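Local coordinates for Orf34 (Pseudomonas syringae pv. syringae, PDB 5KLP), which acetylates serine, threonine and lysine residues of host proteins using acetyl-CoA, with inositol hexakisphosphate as its cofactor, and so impairs host microtubules and immunity, at residues A105-F110 against M126-L131; I139-P144 against S173-I178; Q46-R51 against G327-E332. The protein carries 10 engineered substitutions. All blocks are in the same frame, centred on the assembly; numbering follows the deposited sequence.

Overall arrangement
Coming from the N terminus, the chain meets interaction 3 first, on helix 40-53, and completes it only near the C terminus on helix 324-340, so this contact encloses both of the others. Within that span interaction 1 pairs 105-110 with 126-131 and is complete before interaction 2 opens at 139-144 and closes at 173-178; the two follow in series, without crossing. Strands 125-130 and 138-143 are neighbours, which makes interactions 1 and 2 successive steps across one mixed sheet, their centres about 10 Å apart. Interaction 3 lies in the helical part beside the inositol hexakisphosphate, with its centre about 25 Å from that of interaction 1 and 28 Å from that of interaction 2.

Interaction 1: A105-F110 against M126-L131; sequences AFRAIF and MADVRL
Phe106 and Val129 form one hydrogen-bonded pair of an antiparallel strand pairing, and Ala108 with Ala127 forms the other. The bond from Val129 N to Phe106 O measures 2.8 Å, and that from Ala127 N to Ala108 O measures 2.7 Å. Val129 O takes two donors, Phe106 N and Arg130 NH1, which arrive from opposite faces of its carbonyl plane.

Apolar contact fills the Phe106 face of the sheet. With Phe106 CG set between the backbone N and carbonyl carbon (chi1 69°), the two side chains lie side by side and Val129 CB sits over one face of the ring, a CH-pi contact 3.9 Å from the centroid and 13° off the normal. Farther along, the Phe110 ring turns its edge to Ala127, CE2 to CB 3.9 Å. Helix 91-98 covers this face.

At the Asp128 end of the other face the contact is ionic; farther along Ile109 packs on Met126. Arg107, Asp128 and Arg130 form a salt-bridge network: Arg107 NE to Asp128 OD2 (2.6 Å, planes 75° apart) and Arg130 NH1 to Asp128 OD1 (2.7 Å), each with a weak hydrogen bond. Ala105 CB lies over one face of the Arg130 guanidinium. Water 1 donates to Asp128 OD2 and accepts from NH2 of both arginines.

Asp128 and the water thus link two arginines, which have further partners in Gly82 (Arg107) and Asp208 (Arg130) and would probably keep Asp128 ionised.

Interaction 2: I139-P144 against S173-I178; sequences IIITEP and SQVAII
Ile139 begins the pairing with Gln174: its N donates to Gln174 O at 3.1 Å. Its carbonyl then accepts from Ala176 N, so its N and O bracket Val175, bonding to the residues before and after it in the usual parallel pattern. The Ile139 side chain shares a face of the sheet with Val175, CB to CG2 4.4 Å.

At Ile140 the side chain turns to the other face, where it crosses Ile178 obliquely. Its CG2 branch, anti to the backbone N, meets Ile178 CD1 at 3.5 Å, the nearest apolar approach between the two strands. Helix 204-215 covers Ile140 with Phe207, Ile210 and Leu214.

Ile141 repeats the bonding of Ile139. Its N reaches Ala176 O and its O receives Ile178 N, each at 2.7 Å and close to straight, the first at 172°. Its side chain returns to the Val175 face, where CB stands 4.3 Å from Ile177 CG1.

Thr142 touches the partner strand mainly through a CA-H...O contact with Ile178 O. Its OG1 serves the neighbouring strand on its other side, 125-130, hydrogen-bonding Met126 O.

Glu143 closes the series with N to Ile178 O, 2.7 Å. With CG anti to the backbone N (chi1 168°) and a bend at chi2, its carboxylate leads away from Ile178. OE1 accepts a hydrogen bond from Ala145 N, while OE2 receives His158 NE2 and Gln154 NE2.

The two strands and helix 153-167 make a beta-alpha-beta unit. At the C-terminal end of the first strand sits Glu143, which forms the active site with His123 and Cys189, a catalytic triad like that of clan CA cysteine peptidases.

Interaction 3: Q46-R51 against G327-E332; sequences QAALDR and GFRLQE. With IHP (inositol hexakisphosphate), chain D.
Helix 324-340, which lines the inositol hexakisphosphate pocket with Phe328 and Gln331, packs antiparallel on helix 40-53, with Ala48 and Leu330 at the centre. The segment axes approach to 9.6 Å at an angle of 152°. Leu330 CD2 does the apolar work, resting 3.8 Å from Ala48 CB and 4.1 Å from CD2 of Leu49, whose chain slants across it. It also packs on the backbone O of Ala48, at 3.6 Å. Ala48 CB receives CG and CD of Arg329.

Polar contact runs beside this patch. Arg51 is extended from CG to NE, while Arg329 bends at chi3 (31°), and their guanidinium planes meet almost perpendicularly, 86° apart. Arg329 NH2 approaches the edge of the Arg51 group, 3.0 Å from NE. Both are donors, and the two arginines gather round acids: Asp326 OD1 pairs with each of these nitrogens, Asp188 serves both arginines as well, and Arg329 NH1 also pairs with Asp65 on helix 61-79. Water 2 joins the helices, accepting from Arg329 NE at 2.8 Å and donating to Ala48 O.

On the ligand side Gln331, extended beyond CG, donates from NE2 to O42 of inositol hexakisphosphate at 3.0 Å. The same nitrogen donates to Glu332 OE2, in the plane of the amide, which fixes the amide's rotation; Arg335 in turn pairs with that oxygen. Phe328 turns its ring edge to O42.

Around the pair, helix 21-36 covers Leu330 with Ile27 and Leu30, helix 61-79 presses Phe61 on both arginines, and helix 189-202 packs against Phe328 and Arg329 through Met191.

Interaction 1: A105-F110 against M126-L131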
loop_
_atom_site.group_PDB
_atom_site.type_symbol
_atom_site.label_atom_id
_atom_site.label_comp_id
_atom_site.label_asym_id
_atom_site.label_seq_id
_atom_site.Cartn_x
_atom_site.Cartn_y
_atom_site.Cartn_z
ATOM N N ALA A 105 15.592 -9.023 -3.972
ATOM C CA ALA A 105 14.183 -8.673 -3.821
ATOM C C ALA A 105 13.970 -7.870 -2.532
ATOM O O ALA A 105 14.313 -8.339 -1.447
ATOM C CB ALA A 105 13.312 -9.925 -3.818
ATOM N N PHE A 106 13.401 -6.672 -2.630
ATOM C CA PHE A 106 13.050 -5.944 -1.414
ATOM C C PHE A 106 11.852 -5.032 -1.625
ATOM O O PHE A 106 11.409 -4.809 -2.758
ATOM C CB PHE A 106 14.257 -5.155 -0.880
ATOM C CG PHE A 106 14.686 -3.991 -1.738
ATOM C CD1 PHE A 106 14.166 -2.720 -1.520
ATOM C CD2 PHE A 106 15.640 -4.153 -2.732
ATOM C CE1 PHE A 106 14.567 -1.637 -2.295
ATOM C CE2 PHE A 106 16.046 -3.077 -3.505
ATOM C CZ PHE A 106 15.508 -1.811 -3.282
ATOM N N ARG A 107 11.318 -4.527 -0.519
ATOM C CA ARG A 107 10.162 -3.650 -0.571
ATOM C C ARG A 107 10.529 -2.343 0.123
ATOM O O ARG A 107 11.366 -2.324 1.032
ATOM C CB ARG A 107 8.940 -4.274 0.127
ATOM C CG ARG A 107 8.780 -5.812 0.054
ATOM C CD ARG A 107 8.841 -6.316 -1.333
ATOM N NE ARG A 107 8.366 -7.686 -1.563
ATOM C CZ ARG A 107 8.948 -8.809 -1.139
ATOM N NH1 ARG A 107 10.019 -8.791 -0.362
ATOM N NH2 ARG A 107 8.420 -9.974 -1.481
ATOM N N ALA A 108 9.910 -1.251 -0.310
ATOM C CA ALA A 108 10.223 0.058 0.236
ATOM C C ALA A 108 8.944 0.866 0.440
ATOM O O ALA A 108 8.058 0.851 -0.418
ATOM C CB ALA A 108 11.179 0.802 -0.686
ATOM N N ILE A 109 8.858 1.570 1.568
ATOM C CA ILE A 109 7.788 2.525 1.811
ATOM C C ILE A 109 8.394 3.913 1.938
ATOM O O ILE A 109 9.376 4.109 2.650
ATOM C CB ILE A 109 6.995 2.178 3.080
ATOM C CG1 ILE A 109 6.365 0.788 2.943
ATOM C CG2 ILE A 109 5.924 3.244 3.379
ATOM C CD1 ILE A 109 5.734 0.263 4.221
ATOM N N PHE A 110 7.826 4.884 1.241
ATOM C CA PHE A 110 8.391 6.223 1.289
ATOM C C PHE A 110 7.296 7.234 1.021
ATOM O O PHE A 110 6.320 6.928 0.340
ATOM C CB PHE A 110 9.544 6.371 0.282
ATOM C CG PHE A 110 9.159 6.046 -1.138
ATOM C CD1 PHE A 110 8.635 7.018 -1.972
ATOM C CD2 PHE A 110 9.320 4.761 -1.630
ATOM C CE1 PHE A 110 8.278 6.711 -3.301
ATOM C CE2 PHE A 110 8.959 4.440 -2.951
ATOM C CZ PHE A 110 8.441 5.419 -3.781
HETATM N N MSE A 126 4.091 2.114 -1.699
HETATM C CA MSE A 126 4.954 0.962 -1.490
HETATM C C MSE A 126 5.600 0.595 -2.807
HETATM O O MSE A 126 4.906 0.482 -3.825
HETATM C CB MSE A 126 4.153 -0.221 -0.942
HETATM C CG MSE A 126 4.997 -1.370 -0.406
HETATM SE SE MSE A 126 5.593 -2.618 -1.775
HETATM C CE MSE A 126 3.826 -3.240 -2.396
ATOM N N ALA A 127 6.920 0.401 -2.801
ATOM C CA ALA A 127 7.581 -0.097 -4.004
ATOM C C ALA A 127 8.134 -1.489 -3.766
ATOM O O ALA A 127 8.833 -1.732 -2.779
ATOM C CB ALA A 127 8.694 0.846 -4.459
ATOM N N ASP A 128 7.794 -2.392 -4.682
ATOM C CA ASP A 128 8.281 -3.764 -4.689
ATOM C C ASP A 128 9.354 -3.895 -5.780
ATOM O O ASP A 128 9.088 -3.622 -6.946
ATOM C CB ASP A 128 7.115 -4.728 -4.934
ATOM C CG ASP A 128 7.533 -6.190 -4.867
ATOM O OD1 ASP A 128 8.055 -6.721 -5.866
ATOM O OD2 ASP A 128 7.334 -6.815 -3.810
ATOM N N VAL A 129 10.564 -4.293 -5.398
ATOM C CA VAL A 129 11.719 -4.170 -6.279
ATOM C C VAL A 129 12.386 -5.515 -6.554
ATOM O O VAL A 129 12.429 -6.373 -5.681
ATOM C CB VAL A 129 12.775 -3.194 -5.662
ATOM C CG1 VAL A 129 14.047 -3.105 -6.528
ATOM C CG2 VAL A 129 12.166 -1.810 -5.439
ATOM N N ARG A 130 12.877 -5.697 -7.779
ATOM C CA ARG A 130 13.808 -6.775 -8.093
ATOM C C ARG A 130 15.078 -6.236 -8.736
ATOM O O ARG A 130 15.015 -5.433 -9.672
ATOM C CB ARG A 130 13.195 -7.818 -9.031
ATOM C CG ARG A 130 11.994 -8.525 -8.485
ATOM C CD ARG A 130 12.305 -9.445 -7.304
ATOM N NE ARG A 130 11.081 -10.144 -6.928
ATOM C CZ ARG A 130 10.098 -9.597 -6.216
ATOM N NH1 ARG A 130 10.207 -8.349 -5.765
ATOM N NH2 ARG A 130 9.009 -10.301 -5.948
ATOM N N LEU A 131 16.223 -6.659 -8.211
ATOM C CA LEU A 131 17.506 -6.410 -8.862
ATOM C C LEU A 131 17.754 -7.536 -9.838
ATOM O O LEU A 131 17.298 -8.655 -9.612
ATOM C CB LEU A 131 18.642 -6.316 -7.844
ATOM C CG LEU A 131 18.448 -5.235 -6.780
ATOM C CD1 LEU A 131 19.590 -5.264 -5.766
ATOM C CD2 LEU A 131 18.281 -3.850 -7.392
HETATM O O HOH W 1 6.792 -9.355 -4.097
#

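Interaction 2: I139-P144 against S173-I178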
loop_
_atom_site.group_PDB
_atom_site.type_symbol
_atom_site.label_atom_id
_atom_site.label_comp_id
_atom_site.label_asym_id
_atom_site.label_seq_id
_atom_site.Cartn_x
_atom_site.Cartn_y
_atom_site.Cartn_z
ATOM N N ILE A 139 10.654 -2.317 -11.056
ATOM C CA ILE A 139 10.045 -1.657 -9.906
ATOM C C ILE A 139 8.542 -1.549 -10.096
ATOM O O ILE A 139 8.065 -1.043 -11.101
ATOM C CB ILE A 139 10.637 -0.244 -9.664
ATOM C CG1 ILE A 139 12.150 -0.318 -9.420
ATOM C CG2 ILE A 139 9.955 0.436 -8.474
ATOM C CD1 ILE A 139 12.851 1.029 -9.418
ATOM N N ILE A 140 7.809 -2.061 -9.124
ATOM C CA ILE A 140 6.359 -1.949 -9.086
ATOM C C ILE A 140 5.980 -1.025 -7.944
ATOM O O ILE A 140 6.207 -1.352 -6.794
ATOM C CB ILE A 140 5.703 -3.301 -8.856
ATOM C CG1 ILE A 140 6.062 -4.269 -9.982
ATOM C CG2 ILE A 140 4.181 -3.154 -8.706
ATOM C CD1 ILE A 140 5.697 -5.687 -9.648
ATOM N N ILE A 141 5.413 0.124 -8.256
ATOM C CA ILE A 141 4.948 1.027 -7.212
ATOM C C ILE A 141 3.454 0.869 -7.045
ATOM O O ILE A 141 2.694 1.076 -7.994
ATOM C CB ILE A 141 5.280 2.479 -7.541
ATOM C CG1 ILE A 141 6.796 2.674 -7.624
ATOM C CG2 ILE A 141 4.661 3.431 -6.497
ATOM C CD1 ILE A 141 7.193 3.978 -8.269
ATOM N N THR A 142 3.020 0.475 -5.855
ATOM C CA THR A 142 1.582 0.343 -5.602
ATOM C C THR A 142 1.090 1.617 -4.938
ATOM O O THR A 142 1.539 1.987 -3.841
ATOM C CB THR A 142 1.240 -0.862 -4.699
ATOM O OG1 THR A 142 1.894 -0.695 -3.432
ATOM C CG2 THR A 142 1.701 -2.168 -5.321
ATOM N N GLU A 143 0.182 2.283 -5.636
ATOM C CA GLU A 143 -0.470 3.506 -5.187
ATOM C C GLU A 143 -1.825 3.127 -4.596
ATOM O O GLU A 143 -2.732 2.755 -5.333
ATOM C CB GLU A 143 -0.649 4.471 -6.374
ATOM C CG GLU A 143 -1.572 5.659 -6.106
ATOM C CD GLU A 143 -1.083 6.525 -4.951
ATOM O OE1 GLU A 143 -1.631 6.393 -3.827
ATOM O OE2 GLU A 143 -0.147 7.338 -5.184
ATOM N N PRO A 144 -1.963 3.187 -3.265
ATOM C CA PRO A 144 -3.224 2.792 -2.622
ATOM C C PRO A 144 -4.373 3.760 -2.878
ATOM O O PRO A 144 -5.535 3.388 -2.701
ATOM C CB PRO A 144 -2.866 2.776 -1.128
ATOM C CG PRO A 144 -1.392 2.679 -1.088
ATOM C CD PRO A 144 -0.916 3.470 -2.272
ATOM N N SER A 173 10.719 2.023 -18.711
ATOM C CA SER A 173 9.949 0.928 -19.292
ATOM C C SER A 173 9.981 -0.290 -18.371
ATOM O O SER A 173 9.274 -1.267 -18.600
ATOM C CB SER A 173 10.485 0.561 -20.678
ATOM O OG SER A 173 11.815 0.097 -20.586
ATOM N N GLN A 174 10.811 -0.230 -17.331
ATOM C CA GLN A 174 10.870 -1.307 -16.355
ATOM C C GLN A 174 10.187 -0.891 -15.055
ATOM O O GLN A 174 10.335 -1.548 -14.021
ATOM C CB GLN A 174 12.328 -1.730 -16.118
ATOM C CG GLN A 174 13.014 -2.150 -17.428
ATOM C CD GLN A 174 14.351 -2.857 -17.235
ATOM O OE1 GLN A 174 14.806 -3.078 -16.110
ATOM N NE2 GLN A 174 14.979 -3.218 -18.339
ATOM N N VAL A 175 9.427 0.200 -15.118
ATOM C CA VAL A 175 8.724 0.708 -13.938
ATOM C C VAL A 175 7.219 0.746 -14.169
ATOM O O VAL A 175 6.763 1.174 -15.236
ATOM C CB VAL A 175 9.224 2.125 -13.561
ATOM C CG1 VAL A 175 8.534 2.636 -12.300
ATOM C CG2 VAL A 175 10.734 2.102 -13.359
ATOM N N ALA A 176 6.458 0.306 -13.163
ATOM C CA ALA A 176 5.003 0.358 -13.205
ATOM C C ALA A 176 4.427 1.026 -11.963
ATOM O O ALA A 176 4.888 0.802 -10.838
ATOM C CB ALA A 176 4.417 -1.057 -13.346
ATOM N N ILE A 177 3.403 1.840 -12.168
ATOM C CA ILE A 177 2.661 2.378 -11.047
ATOM C C ILE A 177 1.271 1.775 -11.098
ATOM O O ILE A 177 0.523 1.980 -12.055
ATOM C CB ILE A 177 2.582 3.908 -11.074
ATOM C CG1 ILE A 177 3.988 4.506 -11.068
ATOM C CG2 ILE A 177 1.792 4.397 -9.880
ATOM C CD1 ILE A 177 4.028 6.017 -11.158
ATOM N N ILE A 178 0.938 1.016 -10.068
ATOM C CA ILE A 178 -0.344 0.346 -10.005
ATOM C C ILE A 178 -1.267 1.080 -9.040
ATOM O O ILE A 178 -1.000 1.201 -7.842
ATOM C CB ILE A 178 -0.185 -1.115 -9.598
ATOM C CG1 ILE A 178 0.644 -1.839 -10.668
ATOM C CG2 ILE A 178 -1.556 -1.783 -9.429
ATOM C CD1 ILE A 178 1.021 -3.244 -10.297
#

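Interaction 3: Q46-R51 against G327-E332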
loop_
_atom_site.group_PDB
_atom_site.type_symbol
_atom_site.label_atom_id
_atom_site.label_comp_id
_atom_site.label_asym_id
_atom_site.label_seq_id
_atom_site.Cartn_x
_atom_site.Cartn_y
_atom_site.Cartn_z
ATOM N N GLN A 46 -2.798 4.379 21.995
ATOM C CA GLN A 46 -4.033 4.949 22.514
ATOM C C GLN A 46 -4.756 5.743 21.439
ATOM O O GLN A 46 -5.982 5.668 21.326
ATOM C CB GLN A 46 -3.753 5.831 23.733
ATOM C CG GLN A 46 -5.004 6.299 24.454
ATOM C CD GLN A 46 -5.920 5.152 24.835
ATOM O OE1 GLN A 46 -5.538 4.260 25.595
ATOM N NE2 GLN A 46 -7.137 5.169 24.305
ATOM N N ALA A 47 -3.994 6.493 20.642
ATOM C CA ALA A 47 -4.567 7.259 19.536
ATOM C C ALA A 47 -5.247 6.329 18.536
ATOM O O ALA A 47 -6.348 6.610 18.057
ATOM C CB ALA A 47 -3.492 8.081 18.839
ATOM N N ALA A 48 -4.574 5.229 18.211
ATOM C CA ALA A 48 -5.118 4.256 17.262
ATOM C C ALA A 48 -6.375 3.600 17.821
ATOM O O ALA A 48 -7.319 3.325 17.082
ATOM C CB ALA A 48 -4.087 3.206 16.924
ATOM N N LEU A 49 -6.367 3.345 19.129
ATOM C CA LEU A 49 -7.524 2.772 19.807
ATOM C C LEU A 49 -8.695 3.739 19.751
ATOM O O LEU A 49 -9.808 3.352 19.405
ATOM C CB LEU A 49 -7.187 2.423 21.262
ATOM C CG LEU A 49 -6.349 1.156 21.471
ATOM C CD1 LEU A 49 -5.873 1.065 22.913
ATOM C CD2 LEU A 49 -7.163 -0.074 21.113
ATOM N N ASP A 50 -8.421 5.001 20.072
ATOM C CA ASP A 50 -9.423 6.049 20.014
ATOM C C ASP A 50 -10.013 6.159 18.614
ATOM O O ASP A 50 -11.225 6.290 18.454
ATOM C CB ASP A 50 -8.827 7.400 20.427
ATOM C CG ASP A 50 -8.419 7.443 21.890
ATOM O OD1 ASP A 50 -8.861 6.570 22.665
ATOM O OD2 ASP A 50 -7.661 8.361 22.264
ATOM N N ARG A 51 -9.156 6.097 17.599
ATOM C CA ARG A 51 -9.617 6.188 16.212
ATOM C C ARG A 51 -10.535 5.039 15.835
ATOM O O ARG A 51 -11.575 5.242 15.208
ATOM C CB ARG A 51 -8.428 6.233 15.251
ATOM C CG ARG A 51 -8.812 6.290 13.770
ATOM C CD ARG A 51 -7.566 6.489 12.930
ATOM N NE ARG A 51 -7.817 6.580 11.491
ATOM C CZ ARG A 51 -8.160 7.696 10.854
ATOM N NH1 ARG A 51 -8.320 8.831 11.522
ATOM N NH2 ARG A 51 -8.350 7.674 9.543
ATOM N N GLY A 327 -8.345 -1.341 11.794
ATOM C CA GLY A 327 -8.131 -2.625 12.438
ATOM C C GLY A 327 -6.729 -3.156 12.167
ATOM O O GLY A 327 -6.083 -3.712 13.056
ATOM N N PHE A 328 -6.261 -2.992 10.933
ATOM C CA PHE A 328 -4.905 -3.401 10.589
ATOM C C PHE A 328 -3.876 -2.642 11.451
ATOM O O PHE A 328 -2.894 -3.221 11.904
ATOM C CB PHE A 328 -4.634 -3.185 9.090
ATOM C CG PHE A 328 -3.211 -3.478 8.688
ATOM C CD1 PHE A 328 -2.732 -4.781 8.676
ATOM C CD2 PHE A 328 -2.340 -2.447 8.377
ATOM C CE1 PHE A 328 -1.410 -5.055 8.333
ATOM C CE2 PHE A 328 -1.023 -2.707 8.044
ATOM C CZ PHE A 328 -0.555 -4.016 8.020
ATOM N N ARG A 329 -4.115 -1.355 11.691
ATOM C CA ARG A 329 -3.193 -0.570 12.513
ATOM C C ARG A 329 -3.114 -1.130 13.935
ATOM O O ARG A 329 -2.029 -1.229 14.489
ATOM C CB ARG A 329 -3.587 0.908 12.545
ATOM C CG ARG A 329 -2.630 1.795 13.370
ATOM C CD ARG A 329 -2.882 3.280 13.054
ATOM N NE ARG A 329 -4.285 3.442 12.735
ATOM C CZ ARG A 329 -4.775 4.046 11.661
ATOM N NH1 ARG A 329 -3.992 4.626 10.759
ATOM N NH2 ARG A 329 -6.078 4.076 11.513
ATOM N N LEU A 330 -4.261 -1.485 14.511
ATOM C CA LEU A 330 -4.313 -2.097 15.835
ATOM C C LEU A 330 -3.510 -3.404 15.853
ATOM O O LEU A 330 -2.794 -3.702 16.808
ATOM C CB LEU A 330 -5.767 -2.359 16.238
ATOM C CG LEU A 330 -6.670 -1.114 16.265
ATOM C CD1 LEU A 330 -8.079 -1.474 16.711
ATOM C CD2 LEU A 330 -6.098 -0.026 17.170
ATOM N N GLN A 331 -3.651 -4.186 14.790
ATOM C CA GLN A 331 -2.920 -5.437 14.643
ATOM C C GLN A 331 -1.409 -5.214 14.638
ATOM O O GLN A 331 -0.657 -5.957 15.286
ATOM C CB GLN A 331 -3.346 -6.142 13.356
ATOM C CG GLN A 331 -2.421 -7.247 12.924
ATOM C CD GLN A 331 -2.791 -7.790 11.553
ATOM O OE1 GLN A 331 -3.767 -8.528 11.405
ATOM N NE2 GLN A 331 -2.034 -7.384 10.533
ATOM N N GLU A 332 -0.966 -4.187 13.916
ATOM C CA GLU A 332 0.463 -3.906 13.807
ATOM C C GLU A 332 1.064 -3.424 15.132
ATOM O O GLU A 332 2.156 -3.829 15.506
ATOM C CB GLU A 332 0.709 -2.881 12.713
ATOM C CG GLU A 332 0.338 -3.423 11.350
ATOM C CD GLU A 332 0.971 -4.778 11.107
ATOM O OE1 GLU A 332 2.186 -4.801 10.794
ATOM O OE2 GLU A 332 0.267 -5.810 11.243
HETATM C C1 IHP D . -2.873 -12.128 9.899
HETATM C C2 IHP D . -3.241 -10.851 9.016
HETATM C C3 IHP D . -4.696 -10.248 8.954
HETATM C C4 IHP D . -5.785 -11.096 9.763
HETATM C C5 IHP D . -5.473 -12.547 10.079
HETATM C C6 IHP D . -4.123 -12.518 10.782
HETATM O O11 IHP D . -2.389 -13.114 9.187
HETATM P P1 IHP D . -0.905 -13.925 9.278
HETATM O O21 IHP D . -0.396 -14.234 7.872
HETATM O O31 IHP D . -1.085 -15.250 10.026
HETATM O O41 IHP D . 0.194 -13.160 9.995
HETATM O O12 IHP D . -2.685 -10.888 7.758
HETATM P P2 IHP D . -1.546 -9.705 7.389
HETATM O O22 IHP D . -0.357 -9.804 8.368
HETATM O O32 IHP D . -1.004 -9.768 5.956
HETATM O O42 IHP D . -2.177 -8.316 7.649
HETATM O O13 IHP D . -4.992 -10.178 7.717
HETATM P P3 IHP D . -5.373 -8.950 6.627
HETATM O O23 IHP D . -4.345 -7.843 6.388
HETATM O O33 IHP D . -5.384 -9.891 5.425
HETATM O O43 IHP D . -6.743 -8.318 6.852
HETATM O O14 IHP D . -7.000 -11.009 9.204
HETATM P P4 IHP D . -8.143 -9.985 9.727
HETATM O O24 IHP D . -7.895 -8.561 9.226
HETATM O O34 IHP D . -9.558 -10.437 9.310
HETATM O O44 IHP D . -8.150 -9.922 11.265
HETATM O O15 IHP D . -5.613 -13.424 9.071
HETATM P P5 IHP D . -6.819 -14.630 9.035
HETATM O O25 IHP D . -7.880 -14.369 10.111
HETATM O O35 IHP D . -7.542 -14.645 7.660
HETATM O O45 IHP D . -6.251 -16.031 9.281
HETATM O O16 IHP D . -3.905 -13.665 11.423
HETATM P P6 IHP D . -3.120 -13.805 12.850
HETATM O O26 IHP D . -3.450 -12.619 13.755
HETATM O O36 IHP D . -3.508 -15.106 13.578
HETATM O O46 IHP D . -1.603 -13.847 12.635
HETATM O O HOH W 2 -6.492 2.603 14.324
#